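Local coordinates for ribose ABC transporter, substrate binding protein (Conexibacter woesei, PDB 4KQ9) that probably binds ribose or a related sugar and passes it to an ABC transporter for uptake, at residues Phe112-Asp125 against Glu147-Ile161. The protein carries 1 engineered substitution. Sequence-based numbering, arbitrary orientation. Where two conformers were deposited one is given.
Sequences FAEIGRLKATYIAD and EQGEAAREVFEERGI
Where G116 meets Q148, two neighbouring helices of the second parallel-sheet lobe of a periplasmic-binding-protein fold bring backbone against backbone, a worked example of how small residues set helix spacing. The axes approach to 6.9 Å and cross at -39°, and G116 CA lies 3.4 Å from Q148 O in a CA-H...O contact. Q148 enters as a knob among F112, I115, G116 and K119; its CG stands between the backbone N and the carbonyl carbon (chi1 82°), carrying the extended chain across that of K119, whose ammonium is hydrogen-bonded to T224 and to the carbonyl of Y196. Farther along, A120 CB meets A152 CB and V155 CB and sits over one face of the F156 ring, 3.9 Å from its centroid, in a CH-pi contact, while I123 CD1 comes to the ring's edge. At the C-terminal end, bends at chi2 and chi3 fold R159 back and lay its guanidinium with one face centred on A124 CB. That plane is turned 35° from the D125 carboxylate. R159 NH2 meets D125 OD1 at 2.7 Å, nearly along the C-O axis, and R159 NH1 reaches the same atom on its syn side, though tilted out of the carboxylate plane, at 2.9 Å.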
ATOM      1  N   PHE A 112      -1.653  -7.165  -2.028  1.00 15.65           N
ATOM      2  CA  PHE A 112      -2.434  -6.274  -2.867  1.00 18.48           C
ATOM      3  C   PHE A 112      -3.674  -7.024  -3.419  1.00 17.65           C
ATOM      4  O   PHE A 112      -4.699  -6.399  -3.593  1.00 17.45           O
ATOM      5  CB  PHE A 112      -1.614  -5.712  -4.010  1.00 19.32           C
ATOM      6  CG  PHE A 112      -0.398  -4.888  -3.609  1.00 22.38           C
ATOM      7  CD1 PHE A 112      -0.400  -4.063  -2.507  1.00 21.97           C
ATOM      8  CD2 PHE A 112       0.734  -4.867  -4.469  1.00 25.34           C
ATOM      9  CE1 PHE A 112       0.713  -3.307  -2.165  1.00 23.88           C
ATOM     10  CE2 PHE A 112       1.845  -4.088  -4.152  1.00 26.84           C
ATOM     11  CZ  PHE A 112       1.838  -3.307  -2.986  1.00 25.65           C
ATOM     12  N   ALA A 113      -3.592  -8.351  -3.606  1.00 16.69           N
ATOM     13  CA  ALA A 113      -4.755  -9.185  -4.061  1.00 17.01           C
ATOM     14  C   ALA A 113      -5.817  -9.263  -3.043  1.00 19.68           C
ATOM     15  O   ALA A 113      -6.995  -9.226  -3.361  1.00 19.08           O
ATOM     16  CB  ALA A 113      -4.281 -10.590  -4.414  1.00 19.13           C
ATOM     17  N   GLU A 114      -5.416  -9.325  -1.761  1.00 20.44           N
ATOM     18  CA  GLU A 114      -6.351  -9.256  -0.659  1.00 23.23           C
ATOM     19  C   GLU A 114      -7.090  -7.919  -0.590  1.00 19.50           C
ATOM     20  O   GLU A 114      -8.290  -7.900  -0.404  1.00 19.96           O
ATOM     21  CB  GLU A 114      -5.635  -9.453   0.663  1.00 27.91           C
ATOM     22  CG  GLU A 114      -6.485 -10.168   1.663  1.00 39.09           C
ATOM     23  CD  GLU A 114      -6.784  -9.317   2.865  1.00 48.29           C
ATOM     24  OE1 GLU A 114      -5.882  -9.124   3.719  1.00 61.38           O
ATOM     25  OE2 GLU A 114      -7.935  -8.855   2.968  1.00 59.18           O
ATOM     26  N   ILE A 115      -6.355  -6.826  -0.743  1.00 17.06           N
ATOM     27  CA  ILE A 115      -6.983  -5.486  -0.849  1.00 15.43           C
ATOM     28  C   ILE A 115      -8.118  -5.484  -1.910  1.00 13.96           C
ATOM     29  O   ILE A 115      -9.194  -5.032  -1.617  1.00 13.18           O
ATOM     30  CB  ILE A 115      -5.948  -4.423  -1.146  1.00 15.89           C
ATOM     31  CG1 ILE A 115      -5.011  -4.325   0.090  1.00 16.54           C
ATOM     32  CG2 ILE A 115      -6.617  -3.068  -1.334  1.00 15.85           C
ATOM     33  CD1 ILE A 115      -3.775  -3.529  -0.107  1.00 16.63           C
ATOM     34  N   GLY A 116      -7.832  -5.950  -3.089  1.00 13.98           N
ATOM     35  CA  GLY A 116      -8.822  -6.092  -4.214  1.00 14.96           C
ATOM     36  C   GLY A 116     -10.043  -6.923  -3.903  1.00 18.68           C
ATOM     37  O   GLY A 116     -11.164  -6.527  -4.217  1.00 16.83           O
ATOM     38  N   ARG A 117      -9.859  -8.062  -3.228  1.00 18.61           N
ATOM     39  CA  ARG A 117     -10.986  -8.916  -2.830  0.50 21.01           C
ATOM     40  C   ARG A 117     -11.828  -8.279  -1.751  1.00 20.53           C
ATOM     41  O   ARG A 117     -13.062  -8.432  -1.735  1.00 17.48           O
ATOM     42  CB  ARG A 117     -10.489 -10.283  -2.312  0.50 23.33           C
ATOM     43  CG  ARG A 117     -10.002 -11.213  -3.407  0.50 26.83           C
ATOM     44  CD  ARG A 117      -9.721 -12.647  -2.924  0.50 28.95           C
ATOM     45  NE  ARG A 117      -8.292 -12.856  -2.785  0.50 31.95           N
ATOM     46  CZ  ARG A 117      -7.628 -12.701  -1.642  0.50 30.86           C
ATOM     47  NH1 ARG A 117      -6.342 -12.882  -1.634  0.50 29.38           N
ATOM     48  NH2 ARG A 117      -8.258 -12.386  -0.515  0.50 30.81           N
ATOM     49  N   LEU A 118     -11.194  -7.591  -0.818  1.00 17.72           N
ATOM     50  CA  LEU A 118     -11.975  -6.921   0.215  1.00 19.50           C
ATOM     51  C   LEU A 118     -12.906  -5.829  -0.374  1.00 16.88           C
ATOM     52  O   LEU A 118     -14.121  -5.686   0.024  1.00 16.39           O
ATOM     53  CB  LEU A 118     -11.082  -6.258   1.263  1.00 21.24           C
ATOM     54  CG  LEU A 118     -10.191  -7.191   2.118  1.00 26.18           C
ATOM     55  CD1 LEU A 118      -9.263  -6.301   2.929  1.00 26.81           C
ATOM     56  CD2 LEU A 118     -11.045  -8.097   3.012  1.00 30.89           C
ATOM     57  N   LYS A 119     -12.337  -5.063  -1.303  1.00 14.66           N
ATOM     58  CA  LYS A 119     -13.075  -3.986  -1.955  1.00 13.81           C
ATOM     59  C   LYS A 119     -14.248  -4.497  -2.828  1.00 13.36           C
ATOM     60  O   LYS A 119     -15.364  -3.967  -2.743  1.00 14.84           O
ATOM     61  CB  LYS A 119     -12.099  -3.111  -2.769  1.00 13.05           C
ATOM     62  CG  LYS A 119     -11.241  -2.229  -1.843  1.00 13.95           C
ATOM     63  CD  LYS A 119      -9.939  -1.843  -2.585  1.00 15.71           C
ATOM     64  CE  LYS A 119     -10.018  -0.523  -3.285  1.00 16.44           C
ATOM     65  NZ  LYS A 119      -8.829  -0.041  -4.082  1.00 15.84           N
ATOM     66  N   ALA A 120     -13.948  -5.479  -3.624  1.00 14.05           N
ATOM     67  CA  ALA A 120     -14.922  -6.104  -4.505  1.00 17.32           C
ATOM     68  C   ALA A 120     -16.031  -6.801  -3.733  1.00 20.02           C
ATOM     69  O   ALA A 120     -17.227  -6.644  -4.098  1.00 20.36           O
ATOM     70  CB  ALA A 120     -14.255  -6.997  -5.484  1.00 17.44           C
ATOM     71  N   THR A 121     -15.685  -7.464  -2.600  1.00 18.33           N
ATOM     72  CA  THR A 121     -16.660  -8.104  -1.756  1.00 19.23           C
ATOM     73  C   THR A 121     -17.576  -7.130  -1.032  1.00 18.74           C
ATOM     74  O   THR A 121     -18.809  -7.387  -0.894  1.00 19.80           O
ATOM     75  CB  THR A 121     -15.957  -9.046  -0.743  1.00 19.72           C
ATOM     76  OG1 THR A 121     -15.144  -9.917  -1.474  1.00 17.47           O
ATOM     77  CG2 THR A 121     -16.935  -9.833   0.067  1.00 25.42           C
ATOM     78  N   TYR A 122     -17.016  -5.998  -0.575  1.00 15.81           N
ATOM     79  CA  TYR A 122     -17.785  -4.985   0.021  1.00 17.38           C
ATOM     80  C   TYR A 122     -18.914  -4.569  -0.951  1.00 17.71           C
ATOM     81  O   TYR A 122     -20.082  -4.382  -0.521  1.00 16.93           O
ATOM     82  CB  TYR A 122     -16.921  -3.764   0.392  1.00 18.41           C
ATOM     83  CG  TYR A 122     -17.689  -2.715   1.093  1.00 20.59           C
ATOM     84  CD1 TYR A 122     -17.894  -2.810   2.469  1.00 21.90           C
ATOM     85  CD2 TYR A 122     -18.251  -1.656   0.398  1.00 21.85           C
ATOM     86  CE1 TYR A 122     -18.585  -1.847   3.132  1.00 23.22           C
ATOM     87  CE2 TYR A 122     -18.980  -0.686   1.045  1.00 23.23           C
ATOM     88  CZ  TYR A 122     -19.133  -0.805   2.430  1.00 24.44           C
ATOM     89  OH  TYR A 122     -19.853   0.087   3.116  1.00 29.87           O
ATOM     90  N   ILE A 123     -18.532  -4.351  -2.195  1.00 18.16           N
ATOM     91  CA  ILE A 123     -19.460  -3.842  -3.222  1.00 19.21           C
ATOM     92  C   ILE A 123     -20.486  -4.939  -3.556  1.00 20.70           C
ATOM     93  O   ILE A 123     -21.678  -4.689  -3.517  1.00 22.61           O
ATOM     94  CB  ILE A 123     -18.717  -3.472  -4.512  1.00 19.27           C
ATOM     95  CG1 ILE A 123     -17.984  -2.122  -4.310  1.00 20.37           C
ATOM     96  CG2 ILE A 123     -19.686  -3.324  -5.682  1.00 21.05           C
ATOM     97  CD1 ILE A 123     -16.893  -1.900  -5.341  1.00 22.02           C
ATOM     98  N   ALA A 124     -19.994  -6.137  -3.827  1.00 21.94           N
ATOM     99  CA  ALA A 124     -20.853  -7.297  -4.050  1.00 25.91           C
ATOM    100  C   ALA A 124     -21.906  -7.495  -2.910  1.00 26.89           C
ATOM    101  O   ALA A 124     -23.075  -7.613  -3.188  1.00 23.55           O
ATOM    102  CB  ALA A 124     -20.030  -8.538  -4.311  1.00 28.41           C
ATOM    103  N   ASP A 125     -21.523  -7.420  -1.645  1.00 27.76           N
ATOM    104  CA  ASP A 125     -22.494  -7.602  -0.588  1.00 29.26           C
ATOM    105  C   ASP A 125     -23.582  -6.521  -0.608  1.00 29.19           C
ATOM    106  O   ASP A 125     -24.660  -6.743  -0.069  1.00 23.52           O
ATOM    107  CB  ASP A 125     -21.810  -7.674   0.804  1.00 29.30           C
ATOM    108  CG  ASP A 125     -20.945  -8.916   0.955  1.00 32.30           C
ATOM    109  OD1 ASP A 125     -21.074  -9.861   0.152  1.00 33.91           O
ATOM    110  OD2 ASP A 125     -20.093  -8.931   1.852  1.00 32.80           O
ATOM    111  N   GLU A 147      -2.376  -6.271  -9.458  1.00 20.04           N
ATOM    112  CA  GLU A 147      -2.697  -7.365  -8.566  1.00 20.07           C
ATOM    113  C   GLU A 147      -4.011  -7.154  -7.867  1.00 20.77           C
ATOM    114  O   GLU A 147      -4.819  -8.106  -7.741  1.00 19.45           O
ATOM    115  CB  GLU A 147      -1.636  -7.543  -7.493  1.00 23.12           C
ATOM    116  CG  GLU A 147      -0.294  -8.000  -8.020  1.00 27.61           C
ATOM    117  CD  GLU A 147       0.702  -8.292  -6.884  1.00 36.24           C
ATOM    118  OE1 GLU A 147       0.264  -8.383  -5.693  1.00 41.55           O
ATOM    119  OE2 GLU A 147       1.922  -8.442  -7.197  1.00 41.76           O
ATOM    120  N   GLN A 148      -4.249  -5.930  -7.382  1.00 18.62           N
ATOM    121  CA  GLN A 148      -5.561  -5.681  -6.773  1.00 19.40           C
ATOM    122  C   GLN A 148      -6.714  -5.823  -7.794  1.00 18.98           C
ATOM    123  O   GLN A 148      -7.794  -6.330  -7.449  1.00 19.16           O
ATOM    124  CB  GLN A 148      -5.599  -4.361  -6.029  1.00 20.20           C
ATOM    125  CG  GLN A 148      -5.820  -3.146  -6.817  1.00 23.44           C
ATOM    126  CD  GLN A 148      -5.944  -1.946  -5.890  1.00 20.93           C
ATOM    127  OE1 GLN A 148      -5.031  -1.127  -5.781  1.00 21.41           O
ATOM    128  NE2 GLN A 148      -7.055  -1.862  -5.201  1.00 19.96           N
ATOM    129  N   GLY A 149      -6.467  -5.415  -9.015  1.00 17.32           N
ATOM    130  CA  GLY A 149      -7.491  -5.412 -10.070  1.00 20.13           C
ATOM    131  C   GLY A 149      -7.876  -6.809 -10.503  1.00 20.21           C
ATOM    132  O   GLY A 149      -9.060  -7.103 -10.694  1.00 21.30           O
ATOM    133  N   GLU A 150      -6.900  -7.697 -10.668  1.00 22.35           N
ATOM    134  CA  GLU A 150      -7.236  -9.060 -11.023  1.00 23.10           C
ATOM    135  C   GLU A 150      -7.958  -9.738  -9.861  1.00 23.26           C
ATOM    136  O   GLU A 150      -8.959 -10.418 -10.047  1.00 21.97           O
ATOM    137  CB  GLU A 150      -6.031  -9.840 -11.552  1.00 30.36           C
ATOM    138  CG  GLU A 150      -6.478 -11.104 -12.306  1.00 37.71           C
ATOM    139  CD  GLU A 150      -7.608 -10.881 -13.365  1.00 43.02           C
ATOM    140  OE1 GLU A 150      -8.613 -11.664 -13.330  1.00 44.72           O
ATOM    141  OE2 GLU A 150      -7.517  -9.937 -14.228  1.00 41.14           O
ATOM    142  N   ALA A 151      -7.563  -9.465  -8.628  1.00 19.71           N
ATOM    143  CA  ALA A 151      -8.295 -10.043  -7.539  1.00 20.11           C
ATOM    144  C   ALA A 151      -9.771  -9.564  -7.543  1.00 22.01           C
ATOM    145  O   ALA A 151     -10.688 -10.338  -7.198  1.00 22.16           O
ATOM    146  CB  ALA A 151      -7.617  -9.703  -6.212  1.00 18.89           C
ATOM    147  N   ALA A 152     -10.001  -8.282  -7.903  1.00 19.33           N
ATOM    148  CA  ALA A 152     -11.325  -7.728  -7.833  1.00 16.99           C
ATOM    149  C   ALA A 152     -12.209  -8.274  -8.957  1.00 17.55           C
ATOM    150  O   ALA A 152     -13.376  -8.577  -8.732  1.00 16.59           O
ATOM    151  CB  ALA A 152     -11.297  -6.188  -7.868  1.00 18.61           C
ATOM    152  N   ARG A 153     -11.654  -8.404 -10.140  1.00 17.43           N
ATOM    153  CA  ARG A 153     -12.413  -8.964 -11.241  1.00 20.88           C
ATOM    154  C   ARG A 153     -12.907 -10.401 -10.916  1.00 23.88           C
ATOM    155  O   ARG A 153     -14.057 -10.785 -11.286  1.00 18.87           O
ATOM    156  CB  ARG A 153     -11.560  -8.995 -12.494  1.00 21.79           C
ATOM    157  CG  ARG A 153     -11.215  -7.636 -13.031  1.00 20.92           C
ATOM    158  CD  ARG A 153     -10.337  -7.714 -14.235  1.00 20.67           C
ATOM    159  NE  ARG A 153      -9.921  -6.352 -14.600  1.00 19.92           N
ATOM    160  CZ  ARG A 153      -8.682  -5.896 -14.473  1.00 19.94           C
ATOM    161  NH1 ARG A 153      -7.682  -6.706 -14.005  1.00 21.02           N
ATOM    162  NH2 ARG A 153      -8.433  -4.644 -14.808  1.00 17.93           N
ATOM    163  N   GLU A 154     -12.043 -11.187 -10.245  1.00 22.11           N
ATOM    164  CA  GLU A 154     -12.439 -12.537  -9.867  1.00 24.94           C
ATOM    165  C   GLU A 154     -13.636 -12.537  -8.909  1.00 23.02           C
ATOM    166  O   GLU A 154     -14.539 -13.386  -9.035  1.00 20.75           O
ATOM    167  CB  GLU A 154     -11.274 -13.297  -9.212  1.00 28.52           C
ATOM    168  CG  GLU A 154     -10.193 -13.751 -10.190  1.00 32.90           C
ATOM    169  CD  GLU A 154      -8.920 -14.242  -9.473  1.00 38.23           C
ATOM    170  OE1 GLU A 154      -8.989 -14.569  -8.266  1.00 37.06           O
ATOM    171  OE2 GLU A 154      -7.840 -14.300 -10.112  1.00 40.35           O
ATOM    172  N   VAL A 155     -13.653 -11.618  -7.943  1.00 19.24           N
ATOM    173  CA  VAL A 155     -14.774 -11.509  -7.039  1.00 21.34           C
ATOM    174  C   VAL A 155     -16.013 -11.120  -7.848  1.00 23.74           C
ATOM    175  O   VAL A 155     -17.037 -11.747  -7.659  1.00 23.16           O
ATOM    176  CB  VAL A 155     -14.547 -10.557  -5.875  1.00 21.40           C
ATOM    177  CG1 VAL A 155     -15.801 -10.315  -5.080  1.00 23.95           C
ATOM    178  CG2 VAL A 155     -13.469 -11.104  -4.942  1.00 22.79           C
ATOM    179  N   PHE A 156     -15.919 -10.126  -8.757  1.00 22.57           N
ATOM    180  CA  PHE A 156     -17.120  -9.667  -9.436  1.00 21.48           C
ATOM    181  C   PHE A 156     -17.726 -10.826 -10.293  1.00 23.86           C
ATOM    182  O   PHE A 156     -18.957 -11.016 -10.342  1.00 22.78           O
ATOM    183  CB  PHE A 156     -16.832  -8.389 -10.287  1.00 21.57           C
ATOM    184  CG  PHE A 156     -16.486  -7.152  -9.447  1.00 17.88           C
ATOM    185  CD1 PHE A 156     -17.222  -6.838  -8.317  1.00 20.36           C
ATOM    186  CD2 PHE A 156     -15.436  -6.344  -9.797  1.00 17.59           C
ATOM    187  CE1 PHE A 156     -16.934  -5.711  -7.552  1.00 18.21           C
ATOM    188  CE2 PHE A 156     -15.130  -5.206  -9.049  1.00 16.83           C
ATOM    189  CZ  PHE A 156     -15.873  -4.890  -7.942  1.00 17.48           C
ATOM    190  N   GLU A 157     -16.860 -11.564 -10.973  1.00 26.54           N
ATOM    191  CA  GLU A 157     -17.264 -12.772 -11.720  1.00 33.58           C
ATOM    192  C   GLU A 157     -18.021 -13.756 -10.833  1.00 34.38           C
ATOM    193  O   GLU A 157     -19.149 -14.084 -11.118  1.00 32.39           O
ATOM    194  CB  GLU A 157     -16.076 -13.494 -12.283  1.00 36.13           C
ATOM    195  CG  GLU A 157     -16.503 -14.721 -13.087  1.00 49.16           C
ATOM    196  CD  GLU A 157     -15.785 -14.835 -14.425  1.00 59.72           C
ATOM    197  OE1 GLU A 157     -14.637 -14.339 -14.530  1.00 72.38           O
ATOM    198  OE2 GLU A 157     -16.367 -15.419 -15.377  1.00 66.56           O
ATOM    199  N   GLU A 158     -17.383 -14.173  -9.755  1.00 31.78           N
ATOM    200  CA  GLU A 158     -17.926 -15.128  -8.835  1.00 35.79           C
ATOM    201  C   GLU A 158     -19.262 -14.680  -8.236  1.00 37.12           C
ATOM    202  O   GLU A 158     -20.127 -15.527  -7.955  1.00 36.74           O
ATOM    203  CB  GLU A 158     -16.924 -15.357  -7.683  1.00 36.78           C
ATOM    204  CG  GLU A 158     -17.279 -16.529  -6.803  1.00 38.48           C
ATOM    205  N   ARG A 159     -19.454 -13.367  -8.049  1.00 32.33           N
ATOM    206  CA  ARG A 159     -20.709 -12.880  -7.451  1.00 29.86           C
ATOM    207  C   ARG A 159     -21.754 -12.413  -8.427  1.00 27.80           C
ATOM    208  O   ARG A 159     -22.818 -11.953  -7.975  1.00 28.67           O
ATOM    209  CB  ARG A 159     -20.411 -11.793  -6.448  1.00 30.04           C
ATOM    210  CG  ARG A 159     -19.431 -12.250  -5.386  1.00 30.70           C
ATOM    211  CD  ARG A 159     -20.130 -13.069  -4.337  1.00 30.46           C
ATOM    212  NE  ARG A 159     -21.193 -12.317  -3.704  1.00 29.21           N
ATOM    213  CZ  ARG A 159     -21.061 -11.586  -2.611  1.00 27.15           C
ATOM    214  NH1 ARG A 159     -19.913 -11.469  -1.960  1.00 27.15           N
ATOM    215  NH2 ARG A 159     -22.114 -10.968  -2.140  1.00 31.37           N
ATOM    216  N   GLY A 160     -21.441 -12.493  -9.727  1.00 23.07           N
ATOM    217  CA  GLY A 160     -22.355 -12.174 -10.800  1.00 27.44           C
ATOM    218  C   GLY A 160     -22.543 -10.694 -11.155  1.00 30.27           C
ATOM    219  O   GLY A 160     -23.560 -10.316 -11.709  1.00 31.86           O
ATOM    220  N   ILE A 161     -21.522  -9.883 -10.881  1.00 29.45           N
ATOM    221  CA  ILE A 161     -21.572  -8.438 -11.018  1.00 28.10           C
ATOM    222  C   ILE A 161     -20.894  -8.063 -12.318  1.00 26.61           C
ATOM    223  O   ILE A 161     -19.719  -8.335 -12.524  1.00 25.60           O
ATOM    224  CB  ILE A 161     -20.888  -7.783  -9.794  1.00 26.61           C
ATOM    225  CG1 ILE A 161     -21.742  -8.120  -8.559  1.00 28.17           C
ATOM    226  CG2 ILE A 161     -20.840  -6.257  -9.942  1.00 24.67           C
ATOM    227  CD1 ILE A 161     -21.017  -8.023  -7.267  1.00 29.52           C
TER
HETATM  228  O   HOH W   1       0.927  -8.046  -3.172  1.00 32.24           O
HETATM  229  O   HOH W   2     -17.267 -12.174  -2.357  1.00 36.49           O